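Actinorhodin polyketide putative beta-ketoacyl synthase 2 (Streptomyces coelicolor A3, PDB 1TQY) probably acts as the chain length factor that partners a ketosynthase in building the actinorhodin polyketide chain, within the beta-ketoacyl-ACP synthase family. Local coordinates at residues 334-339 with 364-369; 115-120 with 141-146; 187-192 with 243-248. All coordinates share one frame; numbering follows the deposited sequence.

Contact 1 (334-339 with 364-369); sequences PKTTTG and PTAGVT
Thr336 meets Thr365 and Ala366 where a short 3-10 turn, residues 334-337, lies against the extended loop 364-369 in the C-terminal half of the thiolase fold. One hydrogen bond crosses the contact: Ala366 N donates to Thr336 OG1 at 2.9 Å, with an angle of 151° at the hydrogen. OG1 sits between its own backbone N and carbonyl carbon (chi1 47°), a rotation that turns it to the facing loop, and it is also hydrogen-bonded to Val333 O, so two partners hold it. The hydroxyl of Thr365 is engaged elsewhere, with Val333 N, Val380 O and Thr332 OG1, which ties the loop to the neighbouring strand ends.

The remaining contacts are van der Waals. Two are between apolar methyls: CG2 of Thr336 touches CG2 of Thr365 at 3.6 Å, the two side chains lying about at right angles, and Ala366 CB faces both Thr336 OG1 and the methyl of Thr337, 3.9 Å from Thr337 CG2. Pro334 brings its ring carbon CG within 3.9 Å of Pro364 O, a buried carbonyl for which the model offers no hydrogen-bond partner.

Within the turn, Pro334 O accepts twice from Thr337. The backbone N and the hydroxyl of Thr337 approach from opposite faces of the carbonyl plane, Thr337 OG1 lying 2.8 Å from Pro334 O.

Contact 2 (115-120 with 141-146); sequences GGFDFT and FAWFYA
Trp143 CG lies anti to its backbone N (chi1 167°), and so does Thr120 OG1 (chi1 -161°); the threonine methyl, left between N and the carbonyl carbon, also reaches the indole, CG2 being 3.6 Å from Trp143 CD1. Thr120 thus lies against the pyrrole part of the indole, with CB 3.6 Å from Trp143 CD1 and OG1 over one face, offset toward the rim. That hydroxyl is hydrogen-bonded to Glu139. At the indole's edge, near its plane, lies the backbone of Gly116 and Phe117.

Phe119 offers a ring face to Ala142. The methyl CB stands 3.7 Å from the centroid of the Phe119 ring and only 6° off the normal, an almost axial CH-pi contact.

The backbones come closer still. Gly116 N donates to Trp143 O at 3.0 Å, while Gly115 CA makes a CA-H...O contact with the same oxygen. Neither Gly115 nor Gly116 has room for a CB, which would collide with the carbonyls of Trp143 and Ala142, respectively.

Gly116 is the N-cap of helix 117-129, so the contact joins the start of that helix to the end of helix 139-142. The chain runs on from Ala146 into helix 147-156, while the Tyr145 side chain packs on Val166 of strand 163-166, and Phe117 and Tyr145 also reach apolar side chains of the partner protein chain.

Contact 3 (187-192 with 243-248); sequences TPLVVS and VLEDSA
Val190 and Leu244 form the hydrogen-bonded pair of an antiparallel beta bridge between strands 189-196 and 238-246, part of the N-terminal half of the thiolase fold. Each satisfies the other's backbone: Val190 N donates to Leu244 O at 2.8 Å and Leu244 N to Val190 O at 2.9 Å, both close to straight, the second at 171°. A third bond, Asp246 N to Pro188 O, follows beyond the non-hydrogen-bonded pair Leu189-Glu245, though the place of that oxygen is less sure. On its other edge, strand 189-196 is hydrogen-bonded to strand 106-111 through Leu189 and Val191.

Leu189, Val191 and Val243 share one face, where Val191 and Val243 pack against helix 78-93, while Val190 and Leu244 point to the other, against Ile183 of helix 171-185. Leu189 CG lies 3.9 Å from Val243 CG1. Glu245, on the same face as Leu189, is paired elsewhere, its OE2 bridging to Arg253 and bonded to Thr14 OG1.

Asp246 caps helix 247-253: its OD1 accepts from Ala249 N and, weakly, from Ala248 N, the latter 2.7 Å from OD1 of Asp246.

Followed from the N terminus, contact 2 comes first: residues 141-146 return to the start of helix 117-129, closing a mostly helical loop of 20 residues. Contact 3 follows, pairing strand 189-196 with strand 238-246 and so closing a longer excursion of 50 residues. Contact 1 comes last, bringing together the loops before and after helix 345-359. The three are in series, with no nesting or crossing. Contact 1 lies on the opposite side of the chain's centre from the other two, their centres being about 29 and 31 Å away, while contacts 2 and 3, centres 27 Å apart, both belong to the N-terminal half.

Contact 1 (334-339 with 364-369)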
loop_
_atom_site.group_PDB
_atom_site.type_symbol
_atom_site.label_atom_id
_atom_site.label_comp_id
_atom_site.label_asym_id
_atom_site.label_seq_id
_atom_site.Cartn_x
_atom_site.Cartn_y
_atom_site.Cartn_z
ATOM N N PRO B 334 -2.865 -15.747 20.627
ATOM C CA PRO B 334 -4.291 -16.052 20.459
ATOM C C PRO B 334 -4.690 -16.386 19.023
ATOM O O PRO B 334 -5.686 -17.071 18.802
ATOM C CB PRO B 334 -4.974 -14.790 20.983
ATOM C CG PRO B 334 -3.993 -14.284 22.010
ATOM C CD PRO B 334 -2.685 -14.437 21.277
ATOM N N LYS B 335 -3.918 -15.919 18.045
ATOM C CA LYS B 335 -4.263 -16.201 16.658
ATOM C C LYS B 335 -4.359 -17.699 16.372
ATOM O O LYS B 335 -4.769 -18.104 15.281
ATOM C CB LYS B 335 -3.284 -15.531 15.686
ATOM C CG LYS B 335 -1.828 -15.945 15.824
ATOM C CD LYS B 335 -0.985 -15.358 14.681
ATOM C CE LYS B 335 -0.948 -13.823 14.725
ATOM N NZ LYS B 335 -0.196 -13.319 15.935
ATOM N N THR B 336 -3.980 -18.526 17.341
ATOM C CA THR B 336 -4.095 -19.967 17.161
ATOM C C THR B 336 -5.582 -20.311 17.031
ATOM O O THR B 336 -5.942 -21.368 16.511
ATOM C CB THR B 336 -3.505 -20.738 18.365
ATOM O OG1 THR B 336 -3.986 -20.162 19.588
ATOM C CG2 THR B 336 -1.980 -20.682 18.348
ATOM N N THR B 337 -6.442 -19.410 17.499
ATOM C CA THR B 337 -7.879 -19.635 17.412
ATOM C C THR B 337 -8.490 -19.122 16.113
ATOM O O THR B 337 -9.635 -19.444 15.801
ATOM C CB THR B 337 -8.648 -18.965 18.579
ATOM O OG1 THR B 337 -8.420 -17.550 18.556
ATOM C CG2 THR B 337 -8.209 -19.537 19.909
ATOM N N THR B 338 -7.731 -18.335 15.350
ATOM C CA THR B 338 -8.246 -17.763 14.101
ATOM C C THR B 338 -7.475 -18.102 12.832
ATOM O O THR B 338 -8.048 -18.119 11.742
ATOM C CB THR B 338 -8.279 -16.225 14.161
ATOM O OG1 THR B 338 -6.935 -15.726 14.236
ATOM C CG2 THR B 338 -9.045 -15.754 15.372
ATOM N N GLY B 339 -6.183 -18.369 12.970
ATOM C CA GLY B 339 -5.368 -18.635 11.806
ATOM C C GLY B 339 -4.717 -17.297 11.504
ATOM O O GLY B 339 -5.010 -16.308 12.186
ATOM N N PRO B 364 -5.288 -16.561 26.351
ATOM C CA PRO B 364 -4.428 -17.741 26.220
ATOM C C PRO B 364 -4.137 -18.214 24.798
ATOM O O PRO B 364 -4.710 -17.713 23.829
ATOM C CB PRO B 364 -5.190 -18.793 27.009
ATOM C CG PRO B 364 -6.616 -18.481 26.640
ATOM C CD PRO B 364 -6.651 -16.950 26.754
ATOM N N THR B 365 -3.224 -19.178 24.685
ATOM C CA THR B 365 -2.862 -19.751 23.394
ATOM C C THR B 365 -3.489 -21.137 23.343
ATOM O O THR B 365 -3.351 -21.917 24.285
ATOM C CB THR B 365 -1.336 -19.900 23.237
ATOM O OG1 THR B 365 -0.706 -18.640 23.494
ATOM C CG2 THR B 365 -0.993 -20.360 21.823
ATOM N N ALA B 366 -4.175 -21.432 22.243
ATOM C CA ALA B 366 -4.845 -22.715 22.048
ATOM C C ALA B 366 -3.989 -23.702 21.251
ATOM O O ALA B 366 -3.115 -23.294 20.486
ATOM C CB ALA B 366 -6.172 -22.495 21.314
ATOM N N GLY B 367 -4.244 -24.998 21.447
ATOM C CA GLY B 367 -3.542 -26.043 20.713
ATOM C C GLY B 367 -2.173 -26.501 21.185
ATOM O O GLY B 367 -1.954 -27.697 21.400
ATOM N N VAL B 368 -1.251 -25.552 21.308
ATOM C CA VAL B 368 0.110 -25.828 21.750
ATOM C C VAL B 368 0.087 -26.597 23.066
ATOM O O VAL B 368 -0.645 -26.229 23.984
ATOM C CB VAL B 368 0.883 -24.505 21.956
ATOM C CG1 VAL B 368 2.347 -24.782 22.306
ATOM C CG2 VAL B 368 0.777 -23.659 20.700
ATOM N N THR B 369 0.878 -27.665 23.150
ATOM C CA THR B 369 0.950 -28.471 24.364
ATOM C C THR B 369 2.386 -28.646 24.845
ATOM O O THR B 369 2.614 -28.814 26.038
ATOM C CB THR B 369 0.340 -29.869 24.158
ATOM O OG1 THR B 369 1.042 -30.538 23.102
ATOM C CG2 THR B 369 -1.135 -29.760 23.794
#

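Contact 2 (115-120 with 141-146)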
loop_
_atom_site.group_PDB
_atom_site.type_symbol
_atom_site.label_atom_id
_atom_site.label_comp_id
_atom_site.label_asym_id
_atom_site.label_seq_id
_atom_site.Cartn_x
_atom_site.Cartn_y
_atom_site.Cartn_z
ATOM N N GLY B 115 -5.878 -8.269 -1.586
ATOM C CA GLY B 115 -6.820 -7.460 -2.336
ATOM C C GLY B 115 -8.067 -8.299 -2.567
ATOM O O GLY B 115 -8.242 -9.340 -1.927
ATOM N N GLY B 116 -8.927 -7.864 -3.483
ATOM C CA GLY B 116 -10.139 -8.611 -3.763
ATOM C C GLY B 116 -9.849 -9.762 -4.697
ATOM O O GLY B 116 -10.293 -9.754 -5.836
ATOM N N PHE B 117 -9.121 -10.767 -4.212
ATOM C CA PHE B 117 -8.746 -11.890 -5.053
ATOM C C PHE B 117 -9.890 -12.788 -5.556
ATOM O O PHE B 117 -9.863 -13.189 -6.713
ATOM C CB PHE B 117 -7.674 -12.736 -4.361
ATOM C CG PHE B 117 -6.717 -13.385 -5.325
ATOM C CD1 PHE B 117 -5.807 -12.614 -6.037
ATOM C CD2 PHE B 117 -6.780 -14.749 -5.580
ATOM C CE1 PHE B 117 -4.974 -13.187 -6.991
ATOM C CE2 PHE B 117 -5.948 -15.330 -6.537
ATOM C CZ PHE B 117 -5.046 -14.545 -7.244
ATOM N N ASP B 118 -10.874 -13.112 -4.713
ATOM C CA ASP B 118 -11.986 -13.937 -5.166
ATOM C C ASP B 118 -12.621 -13.223 -6.358
ATOM O O ASP B 118 -12.887 -13.822 -7.399
ATOM C CB ASP B 118 -13.041 -14.114 -4.071
ATOM C CG ASP B 118 -14.267 -14.885 -4.566
ATOM O OD1 ASP B 118 -14.228 -16.129 -4.617
ATOM O OD2 ASP B 118 -15.265 -14.238 -4.910
ATOM N N PHE B 119 -12.848 -11.926 -6.201
ATOM C CA PHE B 119 -13.449 -11.136 -7.258
ATOM C C PHE B 119 -12.601 -11.141 -8.523
ATOM O O PHE B 119 -13.107 -11.402 -9.612
ATOM C CB PHE B 119 -13.676 -9.688 -6.792
ATOM C CG PHE B 119 -14.611 -8.903 -7.679
ATOM C CD1 PHE B 119 -14.204 -8.464 -8.937
ATOM C CD2 PHE B 119 -15.917 -8.644 -7.270
ATOM C CE1 PHE B 119 -15.080 -7.784 -9.779
ATOM C CE2 PHE B 119 -16.802 -7.964 -8.106
ATOM C CZ PHE B 119 -16.380 -7.533 -9.364
ATOM N N THR B 120 -11.307 -10.872 -8.399
ATOM C CA THR B 120 -10.480 -10.832 -9.601
ATOM C C THR B 120 -10.332 -12.192 -10.291
ATOM O O THR B 120 -10.209 -12.253 -11.514
ATOM C CB THR B 120 -9.075 -10.209 -9.308
ATOM O OG1 THR B 120 -8.484 -9.793 -10.538
ATOM C CG2 THR B 120 -8.136 -11.220 -8.651
ATOM N N PHE B 141 -11.984 -1.524 -9.700
ATOM C CA PHE B 141 -11.695 -1.072 -8.344
ATOM C C PHE B 141 -12.029 -2.061 -7.230
ATOM O O PHE B 141 -11.787 -1.773 -6.061
ATOM C CB PHE B 141 -12.417 0.246 -8.061
ATOM C CG PHE B 141 -13.916 0.126 -8.053
ATOM C CD1 PHE B 141 -14.666 0.489 -9.167
ATOM C CD2 PHE B 141 -14.579 -0.350 -6.929
ATOM C CE1 PHE B 141 -16.054 0.379 -9.163
ATOM C CE2 PHE B 141 -15.969 -0.465 -6.916
ATOM C CZ PHE B 141 -16.704 -0.096 -8.035
ATOM N N ALA B 142 -12.591 -3.214 -7.579
ATOM C CA ALA B 142 -12.944 -4.217 -6.571
ATOM C C ALA B 142 -11.748 -5.047 -6.133
ATOM O O ALA B 142 -11.765 -5.637 -5.059
ATOM C CB ALA B 142 -14.028 -5.129 -7.107
ATOM N N TRP B 143 -10.710 -5.081 -6.960
ATOM C CA TRP B 143 -9.517 -5.869 -6.662
ATOM C C TRP B 143 -8.314 -5.119 -6.078
ATOM O O TRP B 143 -7.722 -5.585 -5.110
ATOM C CB TRP B 143 -9.056 -6.583 -7.933
ATOM C CG TRP B 143 -7.670 -7.173 -7.823
ATOM C CD1 TRP B 143 -7.271 -8.175 -6.983
ATOM C CD2 TRP B 143 -6.497 -6.756 -8.536
ATOM N NE1 TRP B 143 -5.923 -8.405 -7.129
ATOM C CE2 TRP B 143 -5.424 -7.548 -8.075
ATOM C CE3 TRP B 143 -6.248 -5.788 -9.519
ATOM C CZ2 TRP B 143 -4.119 -7.404 -8.558
ATOM C CZ3 TRP B 143 -4.950 -5.644 -10.003
ATOM C CH2 TRP B 143 -3.901 -6.451 -9.518
ATOM N N PHE B 144 -7.954 -3.979 -6.675
ATOM C CA PHE B 144 -6.775 -3.228 -6.249
ATOM C C PHE B 144 -6.629 -3.093 -4.732
ATOM O O PHE B 144 -7.619 -3.093 -3.985
ATOM C CB PHE B 144 -6.659 -1.871 -7.014
ATOM C CG PHE B 144 -7.487 -0.726 -6.457
ATOM C CD1 PHE B 144 -8.785 -0.921 -5.990
ATOM C CD2 PHE B 144 -6.968 0.577 -6.466
ATOM C CE1 PHE B 144 -9.565 0.172 -5.535
ATOM C CE2 PHE B 144 -7.729 1.674 -6.019
ATOM C CZ PHE B 144 -9.030 1.473 -5.552
ATOM N N TYR B 145 -5.379 -3.028 -4.280
ATOM C CA TYR B 145 -5.073 -2.988 -2.854
ATOM C C TYR B 145 -5.673 -1.847 -2.053
ATOM O O TYR B 145 -5.954 -2.004 -0.875
ATOM C CB TYR B 145 -3.556 -3.068 -2.685
ATOM C CG TYR B 145 -3.025 -4.288 -3.413
ATOM C CD1 TYR B 145 -3.211 -5.575 -2.894
ATOM C CD2 TYR B 145 -2.500 -4.174 -4.701
ATOM C CE1 TYR B 145 -2.904 -6.712 -3.649
ATOM C CE2 TYR B 145 -2.193 -5.305 -5.465
ATOM C CZ TYR B 145 -2.407 -6.570 -4.930
ATOM O OH TYR B 145 -2.176 -7.679 -5.710
ATOM N N ALA B 146 -5.899 -0.705 -2.695
ATOM C CA ALA B 146 -6.484 0.436 -2.004
ATOM C C ALA B 146 -7.989 0.304 -1.762
ATOM O O ALA B 146 -8.550 1.071 -0.985
ATOM C CB ALA B 146 -6.220 1.706 -2.797
#

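Contact 3 (187-192 with 243-248)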
loop_
_atom_site.group_PDB
_atom_site.type_symbol
_atom_site.label_atom_id
_atom_site.label_comp_id
_atom_site.label_asym_id
_atom_site.label_seq_id
_atom_site.Cartn_x
_atom_site.Cartn_y
_atom_site.Cartn_z
ATOM N N THR B 187 -4.668 15.218 12.100
ATOM C CA THR B 187 -5.989 14.661 11.793
ATOM C C THR B 187 -6.489 13.983 13.070
ATOM O O THR B 187 -5.949 12.973 13.480
ATOM C CB THR B 187 -5.940 13.614 10.673
ATOM O OG1 THR B 187 -5.353 14.184 9.494
ATOM C CG2 THR B 187 -7.354 13.134 10.350
ATOM N N PRO B 188 -7.545 14.525 13.702
ATOM C CA PRO B 188 -8.135 14.007 14.946
ATOM C C PRO B 188 -8.587 12.563 14.999
ATOM O O PRO B 188 -8.405 11.893 16.015
ATOM C CB PRO B 188 -9.316 14.942 15.196
ATOM C CG PRO B 188 -8.917 16.193 14.524
ATOM C CD PRO B 188 -8.310 15.690 13.232
ATOM N N LEU B 189 -9.206 12.087 13.929
ATOM C CA LEU B 189 -9.693 10.724 13.923
ATOM C C LEU B 189 -9.206 9.998 12.688
ATOM O O LEU B 189 -9.153 10.567 11.595
ATOM C CB LEU B 189 -11.227 10.717 13.993
ATOM C CG LEU B 189 -11.965 9.380 14.106
ATOM C CD1 LEU B 189 -13.358 9.596 14.648
ATOM C CD2 LEU B 189 -12.022 8.697 12.739
ATOM N N VAL B 190 -8.846 8.735 12.879
ATOM C CA VAL B 190 -8.363 7.907 11.792
ATOM C C VAL B 190 -8.868 6.482 11.971
ATOM O O VAL B 190 -8.724 5.881 13.043
ATOM C CB VAL B 190 -6.817 7.905 11.731
ATOM C CG1 VAL B 190 -6.344 6.873 10.711
ATOM C CG2 VAL B 190 -6.306 9.292 11.341
ATOM N N VAL B 191 -9.489 5.954 10.923
ATOM C CA VAL B 191 -10.002 4.590 10.942
ATOM C C VAL B 191 -8.878 3.743 10.366
ATOM O O VAL B 191 -8.364 4.023 9.281
ATOM C CB VAL B 191 -11.273 4.464 10.078
ATOM C CG1 VAL B 191 -11.671 3.001 9.946
ATOM C CG2 VAL B 191 -12.394 5.254 10.716
ATOM N N SER B 192 -8.496 2.700 11.082
ATOM C CA SER B 192 -7.358 1.912 10.642
ATOM C C SER B 192 -7.519 0.438 10.922
ATOM O O SER B 192 -8.208 0.033 11.858
ATOM C CB SER B 192 -6.097 2.431 11.358
ATOM O OG SER B 192 -4.914 1.899 10.793
ATOM N N VAL B 243 -10.807 2.505 15.583
ATOM C CA VAL B 243 -10.866 3.952 15.496
ATOM C C VAL B 243 -9.823 4.541 16.432
ATOM O O VAL B 243 -9.857 4.315 17.636
ATOM C CB VAL B 243 -12.280 4.458 15.885
ATOM C CG1 VAL B 243 -12.316 5.975 15.897
ATOM C CG2 VAL B 243 -13.302 3.910 14.899
ATOM N N LEU B 244 -8.869 5.262 15.866
ATOM C CA LEU B 244 -7.846 5.884 16.676
ATOM C C LEU B 244 -8.088 7.372 16.587
ATOM O O LEU B 244 -8.542 7.873 15.554
ATOM C CB LEU B 244 -6.447 5.572 16.145
ATOM C CG LEU B 244 -6.104 4.184 15.626
ATOM C CD1 LEU B 244 -4.599 4.035 15.658
ATOM C CD2 LEU B 244 -6.770 3.100 16.448
ATOM N N GLU B 245 -7.795 8.081 17.671
ATOM C CA GLU B 245 -7.960 9.514 17.659
ATOM C C GLU B 245 -7.177 10.225 18.736
ATOM O O GLU B 245 -6.745 9.624 19.720
ATOM C CB GLU B 245 -9.445 9.885 17.719
ATOM C CG GLU B 245 -10.231 9.303 18.868
ATOM C CD GLU B 245 -11.747 9.459 18.667
ATOM O OE1 GLU B 245 -12.199 10.571 18.293
ATOM O OE2 GLU B 245 -12.487 8.479 18.900
ATOM N N ASP B 246 -6.962 11.511 18.487
ATOM C CA ASP B 246 -6.235 12.402 19.372
ATOM C C ASP B 246 -6.915 12.426 20.732
ATOM O O ASP B 246 -8.137 12.559 20.828
ATOM C CB ASP B 246 -6.215 13.806 18.749
ATOM C CG ASP B 246 -5.440 14.807 19.576
ATOM O OD1 ASP B 246 -5.865 15.119 20.712
ATOM O OD2 ASP B 246 -4.401 15.283 19.077
ATOM N N SER B 247 -6.113 12.281 21.780
ATOM C CA SER B 247 -6.624 12.276 23.149
ATOM C C SER B 247 -7.530 13.468 23.435
ATOM O O SER B 247 -8.663 13.314 23.895
ATOM C CB SER B 247 -5.460 12.302 24.134
ATOM O OG SER B 247 -5.563 11.213 25.026
ATOM N N ALA B 248 -7.001 14.659 23.173
ATOM C CA ALA B 248 -7.728 15.895 23.398
ATOM C C ALA B 248 -9.019 15.907 22.593
ATOM O O ALA B 248 -10.102 16.078 23.154
ATOM C CB ALA B 248 -6.857 17.086 23.026
#